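Local coordinates for hypothetical protein (Mus musculus, PDB 1VKB) that probably acts as a gamma-glutamylamine cyclotransferase, an AIG2-like enzyme that would release 5-oxoproline from gamma-glutamyl amines, at residues Glu50-Val55 / Leu65-Gly70; Lys71-Thr76 / Tyr141-Asp146; Met99-Ala104 / Thr129-Pro134. All blocks are in the same frame, centred on the assembly; numbering follows the deposited sequence.

Interaction 1: residues Glu50-Val55 / Leu65-Gly70; sequences ESFPLV and LLYLPG
F52 carries CG opposite its carbonyl carbon (chi1 -63°), which lays the ring against the turn L66-P69, while L65 has CG swung to the far side from its own nitrogen (chi1 -165°), bringing L65 CD1 3.6 Å from F52 CB. The CD1 edge of the F52 ring meets L66 O close to the ring plane at 3.6 Å. Farther along that ring, F52 CE1 rests 3.7 Å from P69 CB, and the Y67 ring comes near it obliquely. L66 O also accepts L68 N at 2.8 Å, closing an inverse gamma turn centred on Y67.

Two backbone bonds between the segments flank this packing. L66 N donates to P53 O at 2.8 Å, meeting the carbonyl almost end-on (C=O...N 169°), and L65 CA adds a C-H...O contact to the same oxygen. G70 N donates to S51 O at 2.8 Å, tilted out of the carbonyl plane. E50 packs CG on P69 CB, while its OE1 takes S51 N at 2.8 Å on the anti lone pair.

The P53 ring passes at about a right angle to the L68 side chain, and V55 CG2 meets L66 CD2 at 3.9 Å in a similar crossing. The F52 side chain also touches L105 of strand 101-109. L54 and L65 form an antiparallel, non-hydrogen-bonded pair with both side chains on one face of the sheet. The whole is the open end of the beta hairpin 54-57/62-66, whose arms run on as loops within the gamma-glutamyl cyclotransferase-like fold.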
loop_
_atom_site.group_PDB
_atom_site.type_symbol
_atom_site.label_atom_id
_atom_site.label_comp_id
_atom_site.label_asym_id
_atom_site.label_seq_id
_atom_site.Cartn_x
_atom_site.Cartn_y
_atom_site.Cartn_z
ATOM N N GLU A 50 -13.297 0.571 5.076
ATOM C CA GLU A 50 -13.151 -0.407 6.144
ATOM C C GLU A 50 -11.862 -0.157 6.926
ATOM O O GLU A 50 -10.900 0.399 6.392
ATOM C CB GLU A 50 -13.166 -1.822 5.573
ATOM C CG GLU A 50 -13.058 -2.912 6.641
ATOM C CD GLU A 50 -14.177 -2.899 7.687
ATOM O OE1 GLU A 50 -14.113 -2.110 8.693
ATOM O OE2 GLU A 50 -15.109 -3.738 7.507
ATOM N N SER A 51 -11.853 -0.530 8.205
ATOM C CA SER A 51 -10.604 -0.420 9.001
ATOM C C SER A 51 -9.773 -1.684 8.820
ATOM O O SER A 51 -10.326 -2.793 8.735
ATOM C CB SER A 51 -10.901 -0.138 10.456
ATOM O OG SER A 51 -11.675 -1.157 10.986
ATOM N N PHE A 52 -8.452 -1.537 8.816
ATOM C CA PHE A 52 -7.532 -2.685 8.782
ATOM C C PHE A 52 -6.349 -2.348 9.676
ATOM O O PHE A 52 -5.997 -1.166 9.754
ATOM C CB PHE A 52 -6.967 -2.878 7.372
ATOM C CG PHE A 52 -8.003 -3.200 6.352
ATOM C CD1 PHE A 52 -8.388 -4.503 6.150
ATOM C CD2 PHE A 52 -8.630 -2.186 5.638
ATOM C CE1 PHE A 52 -9.372 -4.822 5.230
ATOM C CE2 PHE A 52 -9.604 -2.493 4.706
ATOM C CZ PHE A 52 -9.982 -3.814 4.496
ATOM N N PRO A 53 -5.670 -3.347 10.271
ATOM C CA PRO A 53 -4.384 -3.089 10.914
ATOM C C PRO A 53 -3.287 -2.793 9.920
ATOM O O PRO A 53 -3.113 -3.540 8.943
ATOM C CB PRO A 53 -4.085 -4.405 11.678
ATOM C CG PRO A 53 -5.365 -5.139 11.693
ATOM C CD PRO A 53 -6.035 -4.768 10.386
ATOM N N LEU A 54 -2.507 -1.740 10.179
ATOM C CA LEU A 54 -1.314 -1.426 9.406
ATOM C C LEU A 54 -0.152 -1.498 10.339
ATOM O O LEU A 54 -0.094 -0.722 11.311
ATOM C CB LEU A 54 -1.412 -0.029 8.798
ATOM C CG LEU A 54 -0.198 0.573 8.133
ATOM C CD1 LEU A 54 0.283 -0.388 7.002
ATOM C CD2 LEU A 54 -0.415 2.014 7.651
ATOM N N VAL A 55 0.753 -2.427 10.075
ATOM C CA VAL A 55 1.871 -2.669 10.963
ATOM C C VAL A 55 3.185 -2.520 10.193
ATOM O O VAL A 55 3.262 -2.775 9.009
ATOM C CB VAL A 55 1.813 -4.083 11.631
ATOM C CG1 VAL A 55 0.582 -4.247 12.525
ATOM C CG2 VAL A 55 1.837 -5.218 10.606
ATOM N N LEU A 65 -0.522 -4.011 5.378
ATOM C CA LEU A 65 -1.932 -3.860 5.672
ATOM C C LEU A 65 -2.529 -5.268 5.819
ATOM O O LEU A 65 -2.660 -6.033 4.828
ATOM C CB LEU A 65 -2.637 -3.058 4.570
ATOM C CG LEU A 65 -4.022 -2.522 4.928
ATOM C CD1 LEU A 65 -3.899 -1.489 6.055
ATOM C CD2 LEU A 65 -4.643 -1.872 3.709
ATOM N N LEU A 66 -2.801 -5.639 7.078
ATOM C CA LEU A 66 -3.223 -6.992 7.400
ATOM C C LEU A 66 -4.682 -7.149 7.016
ATOM O O LEU A 66 -5.500 -6.287 7.319
ATOM C CB LEU A 66 -2.998 -7.329 8.851
ATOM C CG LEU A 66 -1.667 -7.003 9.462
ATOM C CD1 LEU A 66 -1.609 -7.494 10.907
ATOM C CD2 LEU A 66 -0.564 -7.584 8.601
ATOM N N TYR A 67 -5.019 -8.272 6.392
ATOM C CA TYR A 67 -6.384 -8.470 5.919
ATOM C C TYR A 67 -7.263 -8.979 7.072
ATOM O O TYR A 67 -7.582 -10.166 7.165
ATOM C CB TYR A 67 -6.456 -9.374 4.686
ATOM C CG TYR A 67 -7.829 -9.252 4.092
ATOM C CD1 TYR A 67 -8.200 -8.116 3.387
ATOM C CD2 TYR A 67 -8.812 -10.194 4.387
ATOM C CE1 TYR A 67 -9.490 -7.952 2.916
ATOM C CE2 TYR A 67 -10.118 -10.038 3.921
ATOM C CZ TYR A 67 -10.450 -8.914 3.196
ATOM O OH TYR A 67 -11.749 -8.766 2.713
ATOM N N LEU A 68 -7.617 -8.045 7.942
ATOM C CA LEU A 68 -8.477 -8.250 9.076
ATOM C C LEU A 68 -9.478 -7.101 9.132
ATOM O O LEU A 68 -9.359 -6.169 9.974
ATOM C CB LEU A 68 -7.640 -8.272 10.351
ATOM C CG LEU A 68 -6.743 -9.518 10.472
ATOM C CD1 LEU A 68 -5.635 -9.277 11.438
ATOM C CD2 LEU A 68 -7.590 -10.715 10.907
ATOM N N PRO A 69 -10.429 -7.112 8.201
ATOM C CA PRO A 69 -11.368 -6.016 8.104
ATOM C C PRO A 69 -12.104 -5.788 9.415
ATOM O O PRO A 69 -12.519 -6.756 10.072
ATOM C CB PRO A 69 -12.292 -6.416 6.943
ATOM C CG PRO A 69 -11.997 -7.809 6.645
ATOM C CD PRO A 69 -10.623 -8.110 7.146
ATOM N N GLY A 70 -12.192 -4.518 9.821
ATOM C CA GLY A 70 -12.909 -4.115 11.021
ATOM C C GLY A 70 -12.021 -4.073 12.245
ATOM O O GLY A 70 -12.503 -3.728 13.284
#

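Interaction 2: residues Lys71-Thr76 / Tyr141-Asp146; sequences KGHCVT and YHESYD
E143 O is gripped by two neighbouring groups of the facing loop: T76 N donates to it at 3.0 Å in a nearly straight bond (165° at the hydrogen), and V75 CA adds a C-H...O contact at 3.3 Å. This is the one direct hydrogen bond between the segments; two waters add bridges, one of them weak at H73 N. One water donates to T76 O at 2.7 Å and accepts Y145 N at 2.9 Å, continuing the pairing past T76. The other donates to H142 O at 2.8 Å and takes the weak bond from H73 N.

H73, with E143 and Y141, carries the side-chain contact. With CG opposite its carbonyl carbon (chi1 -50°), the H73 ring stands between Y141 and E143: H73 CD2 lies 3.4 Å from Y141 O, while H73 CB packs 3.8 Å from E143 CG. The E143 chain is extended beyond CG, and its carboxylate plane is turned 66° from the imidazole, with OE2 near ND1 but not bonded to it. With the imidazole cut back to an alanine, Y141 O and CB would probably lose the ring beside them, and E143 CG would be left with the CB contact but not that of the ring.

At one end, G72 CA sits 3.7 Å from Y141 CD2. V75 turns inward, its CG2 against H142 O and its side chain among Y19, L54 and L65. C74 points the other way and forms the disulfide with C47, tying this loop to strand 40-48. The two segments run almost the same way yet neither is a regular strand; this is a water-bridged loop-to-loop contact at the surface, in which the chain after strand 121-129 is laid beside the lead-in to strand 76-82 of the AIG2-like fold.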
loop_
_atom_site.group_PDB
_atom_site.type_symbol
_atom_site.label_atom_id
_atom_site.label_comp_id
_atom_site.label_asym_id
_atom_site.label_seq_id
_atom_site.Cartn_x
_atom_site.Cartn_y
_atom_site.Cartn_z
ATOM N N LYS A 71 -10.741 -4.426 12.114
ATOM C CA LYS A 71 -9.750 -4.228 13.156
ATOM C C LYS A 71 -8.858 -3.038 12.795
ATOM O O LYS A 71 -8.698 -2.701 11.619
ATOM C CB LYS A 71 -8.896 -5.482 13.328
ATOM C CG LYS A 71 -9.685 -6.705 13.829
ATOM C CD LYS A 71 -10.421 -6.383 15.113
ATOM C CE LYS A 71 -10.840 -7.648 15.864
ATOM N NZ LYS A 71 -11.519 -7.330 17.179
ATOM N N GLY A 72 -8.267 -2.412 13.789
ATOM C CA GLY A 72 -7.369 -1.282 13.509
ATOM C C GLY A 72 -8.109 -0.013 13.078
ATOM O O GLY A 72 -9.088 0.334 13.667
ATOM N N HIS A 73 -7.634 0.670 12.039
ATOM C CA HIS A 73 -8.119 1.997 11.657
ATOM C C HIS A 73 -8.326 2.119 10.168
ATOM O O HIS A 73 -7.832 1.306 9.403
ATOM C CB HIS A 73 -7.087 3.024 12.087
ATOM C CG HIS A 73 -6.672 2.851 13.504
ATOM N ND1 HIS A 73 -7.411 3.348 14.556
ATOM C CD2 HIS A 73 -5.648 2.151 14.053
ATOM C CE1 HIS A 73 -6.838 2.996 15.696
ATOM N NE2 HIS A 73 -5.774 2.260 15.420
ATOM N N CYS A 74 -9.035 3.152 9.738
ATOM C CA CYS A 74 -9.065 3.441 8.329
ATOM C C CYS A 74 -7.652 3.922 8.022
ATOM O O CYS A 74 -7.055 4.671 8.825
ATOM C CB CYS A 74 -10.142 4.468 7.973
ATOM S SG CYS A 74 -9.665 6.197 7.934
ATOM N N VAL A 75 -7.078 3.415 6.951
ATOM C CA VAL A 75 -5.664 3.663 6.608
ATOM C C VAL A 75 -5.598 4.659 5.447
ATOM O O VAL A 75 -6.303 4.498 4.456
ATOM C CB VAL A 75 -4.955 2.359 6.281
ATOM C CG1 VAL A 75 -3.579 2.583 5.669
ATOM C CG2 VAL A 75 -4.795 1.521 7.569
ATOM N N THR A 76 -4.760 5.686 5.581
ATOM C CA THR A 76 -4.642 6.736 4.575
ATOM C C THR A 76 -3.619 6.327 3.522
ATOM O O THR A 76 -2.707 5.515 3.770
ATOM C CB THR A 76 -4.225 8.116 5.222
ATOM O OG1 THR A 76 -2.932 8.015 5.820
ATOM C CG2 THR A 76 -5.128 8.501 6.355
ATOM N N TYR A 141 -0.873 -0.467 15.576
ATOM C CA TYR A 141 -1.689 -0.304 14.365
ATOM C C TYR A 141 -1.766 1.137 13.957
ATOM O O TYR A 141 -2.279 1.967 14.697
ATOM C CB TYR A 141 -3.112 -0.830 14.557
ATOM C CG TYR A 141 -3.245 -2.313 14.861
ATOM C CD1 TYR A 141 -2.179 -3.210 14.735
ATOM C CD2 TYR A 141 -4.461 -2.822 15.286
ATOM C CE1 TYR A 141 -2.357 -4.569 15.024
ATOM C CE2 TYR A 141 -4.632 -4.176 15.576
ATOM C CZ TYR A 141 -3.595 -5.041 15.428
ATOM O OH TYR A 141 -3.772 -6.380 15.763
ATOM N N HIS A 142 -1.239 1.409 12.768
ATOM C CA HIS A 142 -1.024 2.757 12.266
ATOM C C HIS A 142 -2.174 3.228 11.426
ATOM O O HIS A 142 -2.787 2.459 10.690
ATOM C CB HIS A 142 0.237 2.774 11.393
ATOM C CG HIS A 142 1.509 2.652 12.174
ATOM N ND1 HIS A 142 2.157 3.739 12.700
ATOM C CD2 HIS A 142 2.192 1.568 12.592
ATOM C CE1 HIS A 142 3.215 3.330 13.379
ATOM N NE2 HIS A 142 3.250 2.014 13.344
ATOM N N GLU A 143 -2.432 4.520 11.483
ATOM C CA GLU A 143 -3.387 5.143 10.557
ATOM C C GLU A 143 -2.698 5.448 9.234
ATOM O O GLU A 143 -3.324 5.436 8.159
ATOM C CB GLU A 143 -3.953 6.416 11.178
ATOM C CG GLU A 143 -4.881 6.109 12.350
ATOM C CD GLU A 143 -5.320 7.355 13.125
ATOM O OE1 GLU A 143 -4.963 8.477 12.722
ATOM O OE2 GLU A 143 -6.015 7.169 14.144
ATOM N N SER A 144 -1.408 5.765 9.305
ATOM C CA SER A 144 -0.637 6.092 8.117
ATOM C C SER A 144 0.798 5.631 8.288
ATOM O O SER A 144 1.287 5.500 9.426
ATOM C CB SER A 144 -0.694 7.583 7.778
ATOM O OG SER A 144 -0.049 8.390 8.713
ATOM N N TYR A 145 1.470 5.457 7.153
ATOM C CA TYR A 145 2.871 5.030 7.123
ATOM C C TYR A 145 3.830 6.145 6.688
ATOM O O TYR A 145 3.635 6.786 5.645
ATOM C CB TYR A 145 3.045 3.880 6.145
ATOM C CG TYR A 145 4.493 3.469 5.967
ATOM C CD1 TYR A 145 5.157 2.781 6.940
ATOM C CD2 TYR A 145 5.198 3.804 4.793
ATOM C CE1 TYR A 145 6.553 2.413 6.776
ATOM C CE2 TYR A 145 6.505 3.432 4.611
ATOM C CZ TYR A 145 7.190 2.758 5.600
ATOM O OH TYR A 145 8.495 2.405 5.388
ATOM N N ASP A 146 4.900 6.297 7.458
ATOM C CA ASP A 146 6.050 7.106 7.093
ATOM C C ASP A 146 7.288 6.382 7.555
ATOM O O ASP A 146 7.484 6.213 8.773
ATOM C CB ASP A 146 5.944 8.499 7.779
ATOM C CG ASP A 146 7.080 9.433 7.448
ATOM O OD1 ASP A 146 7.964 9.193 6.576
ATOM O OD2 ASP A 146 7.164 10.483 8.086
HETATM O O HOH W 1 -4.313 0.287 11.431
HETATM O O HOH W 2 -0.149 5.421 4.733
#

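Interaction 3: residues Met99-Ala104 / Thr129-Pro134; sequences MYQRTA and TATYAP
Q101 reaches across to T129-T131 with its terminal amide. From CB the chain leaves with CG opposite the carbonyl carbon (chi1 -58°) and bends sharply at chi2 (80°), which carries Q101 CD to 3.9 Å from A130 N. OE1 of Q101 does most of the work: it accepts A130 N at 2.9 Å, the donor lying in the carbonyl plane on a lone pair with 158° at the hydrogen, and it also lies 3.3 Å from T129 CA. At the other corner Q101 NE2 makes a long, weak bond to T131 OG1 at 3.4 Å, with T131 CG2 beside it at 3.7 Å. The stronger partner of NE2 is P97 O, and T131 OG1 likewise bonds to S98 O.

Next to this amide, T129 OG1 donates to M99 O at 3.0 Å, approaching from a tilt out of the carbonyl plane. The same hydroxyl accepts T131 N at 2.9 Å, an ST turn that bends the chain as it leaves strand 121-129. Y100 points away from this polar cluster; its ring stacks on W64 and its OH bonds to P63 O. The contact thus joins the start of strand 101-109 to the turn that follows its antiparallel neighbour.

The chemistry implies fixed orientations. The Q101 amide has an N-H donor facing its oxygen and P97 O facing its nitrogen, which settles its flip. T129 OG1, which also accepts T131 N, probably has its hydroxyl rotation fixed by M99 O, consistent with a turn held by polar side chains rather than by apolar packing.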
loop_
_atom_site.group_PDB
_atom_site.type_symbol
_atom_site.label_atom_id
_atom_site.label_comp_id
_atom_site.label_asym_id
_atom_site.label_seq_id
_atom_site.Cartn_x
_atom_site.Cartn_y
_atom_site.Cartn_z
ATOM N N MET A 99 3.610 -12.998 -0.495
ATOM C CA MET A 99 3.981 -11.990 0.503
ATOM C C MET A 99 2.788 -11.051 0.738
ATOM O O MET A 99 2.442 -10.734 1.898
ATOM C CB MET A 99 5.192 -11.201 -0.072
ATOM C CG MET A 99 5.728 -9.938 0.647
ATOM S SD MET A 99 7.062 -8.988 -0.227
ATOM C CE MET A 99 7.776 -8.004 1.086
ATOM N N TYR A 100 2.196 -10.602 -0.374
ATOM C CA TYR A 100 0.963 -9.860 -0.380
ATOM C C TYR A 100 0.001 -10.521 -1.343
ATOM O O TYR A 100 0.396 -11.357 -2.142
ATOM C CB TYR A 100 1.216 -8.429 -0.860
ATOM C CG TYR A 100 2.010 -7.516 0.062
ATOM C CD1 TYR A 100 3.371 -7.435 -0.043
ATOM C CD2 TYR A 100 1.386 -6.705 0.970
ATOM C CE1 TYR A 100 4.101 -6.583 0.735
ATOM C CE2 TYR A 100 2.115 -5.857 1.770
ATOM C CZ TYR A 100 3.482 -5.802 1.642
ATOM O OH TYR A 100 4.298 -4.950 2.377
ATOM N N GLN A 101 -1.276 -10.195 -1.186
ATOM C CA GLN A 101 -2.296 -10.600 -2.126
ATOM C C GLN A 101 -2.998 -9.301 -2.535
ATOM O O GLN A 101 -3.333 -8.456 -1.691
ATOM C CB GLN A 101 -3.253 -11.581 -1.473
ATOM C CG GLN A 101 -2.630 -12.836 -0.927
ATOM C CD GLN A 101 -1.970 -12.656 0.411
ATOM O OE1 GLN A 101 -2.532 -12.040 1.327
ATOM N NE2 GLN A 101 -0.750 -13.182 0.532
ATOM N N ARG A 102 -3.208 -9.127 -3.838
ATOM C CA ARG A 102 -3.869 -7.945 -4.296
ATOM C C ARG A 102 -5.367 -8.087 -4.082
ATOM O O ARG A 102 -5.989 -9.060 -4.568
ATOM C CB ARG A 102 -3.573 -7.742 -5.777
ATOM C CG ARG A 102 -4.277 -6.495 -6.367
ATOM C CD ARG A 102 -3.588 -5.882 -7.582
ATOM N NE ARG A 102 -3.135 -6.812 -8.632
ATOM C CZ ARG A 102 -3.929 -7.331 -9.604
ATOM N NH1 ARG A 102 -5.238 -7.167 -9.615
ATOM N NH2 ARG A 102 -3.414 -8.103 -10.520
ATOM N N THR A 103 -5.957 -7.097 -3.420
ATOM C CA THR A 103 -7.354 -7.139 -2.991
ATOM C C THR A 103 -8.066 -5.843 -3.365
ATOM O O THR A 103 -7.501 -4.784 -3.229
ATOM C CB THR A 103 -7.357 -7.336 -1.447
ATOM O OG1 THR A 103 -6.709 -8.588 -1.126
ATOM C CG2 THR A 103 -8.726 -7.526 -0.981
ATOM N N ALA A 104 -9.314 -5.910 -3.841
ATOM C CA ALA A 104 -10.016 -4.691 -4.297
ATOM C C ALA A 104 -10.741 -4.152 -3.060
ATOM O O ALA A 104 -11.429 -4.923 -2.411
ATOM C CB ALA A 104 -10.998 -5.045 -5.345
ATOM N N THR A 129 -2.257 -8.376 3.205
ATOM C CA THR A 129 -1.694 -9.680 3.467
ATOM C C THR A 129 -2.445 -10.482 4.508
ATOM O O THR A 129 -2.856 -9.942 5.537
ATOM C CB THR A 129 -0.224 -9.619 3.776
ATOM O OG1 THR A 129 0.236 -10.961 3.950
ATOM C CG2 THR A 129 0.066 -8.937 5.090
ATOM N N ALA A 130 -2.650 -11.749 4.163
ATOM C CA ALA A 130 -3.175 -12.797 5.047
ATOM C C ALA A 130 -2.029 -13.733 5.463
ATOM O O ALA A 130 -2.247 -14.713 6.194
ATOM C CB ALA A 130 -4.214 -13.590 4.340
ATOM N N THR A 131 -0.800 -13.452 5.033
ATOM C CA THR A 131 0.319 -14.395 5.333
ATOM C C THR A 131 1.364 -13.745 6.236
ATOM O O THR A 131 2.513 -14.080 6.175
ATOM C CB THR A 131 0.983 -14.868 4.022
ATOM O OG1 THR A 131 1.335 -13.726 3.206
ATOM C CG2 THR A 131 0.032 -15.694 3.182
ATOM N N TYR A 132 0.936 -12.776 7.047
ATOM C CA TYR A 132 1.768 -12.126 8.048
ATOM C C TYR A 132 2.207 -13.129 9.124
ATOM O O TYR A 132 1.542 -14.144 9.348
ATOM C CB TYR A 132 0.980 -10.962 8.712
ATOM C CG TYR A 132 -0.409 -11.346 9.218
ATOM C CD1 TYR A 132 -1.529 -11.254 8.379
ATOM C CD2 TYR A 132 -0.612 -11.768 10.538
ATOM C CE1 TYR A 132 -2.774 -11.584 8.819
ATOM C CE2 TYR A 132 -1.858 -12.102 10.969
ATOM C CZ TYR A 132 -2.941 -12.016 10.100
ATOM O OH TYR A 132 -4.192 -12.353 10.544
ATOM N N ALA A 133 3.279 -12.834 9.831
ATOM C CA ALA A 133 3.654 -13.597 11.030
ATOM C C ALA A 133 2.621 -13.309 12.126
ATOM O O ALA A 133 2.233 -12.166 12.348
ATOM C CB ALA A 133 5.022 -13.201 11.497
ATOM N N PRO A 134 2.160 -14.337 12.813
ATOM C CA PRO A 134 1.063 -14.175 13.783
ATOM C C PRO A 134 1.351 -13.160 14.885
ATOM O O PRO A 134 0.437 -12.444 15.325
ATOM C CB PRO A 134 0.875 -15.594 14.334
ATOM C CG PRO A 134 2.161 -16.315 13.979
ATOM C CD PRO A 134 2.625 -15.735 12.727
#

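Interaction 1 is the hub. Its centre lies about 8 Å from that of interaction 2: F52 N probably donates to H73 O (3.0 Å) and L54 O probably accepts from H142 N (2.8 Å). Interaction 3 is centred about 10 Å away on the same sheet, where T129 N probably bonds to L65 O and T129 O to Y67 N, both at 2.9 Å. Interactions 2 and 3 do not touch, their nearest atoms being about 7 Å apart. Y19, of the YGTL sequence that in relatives lines the substrate pocket, touches L54, V75 and Y100, one from each contact. The side chain of M99 is about 4 Å from a bound formic acid, probably from the crystallisation liquor.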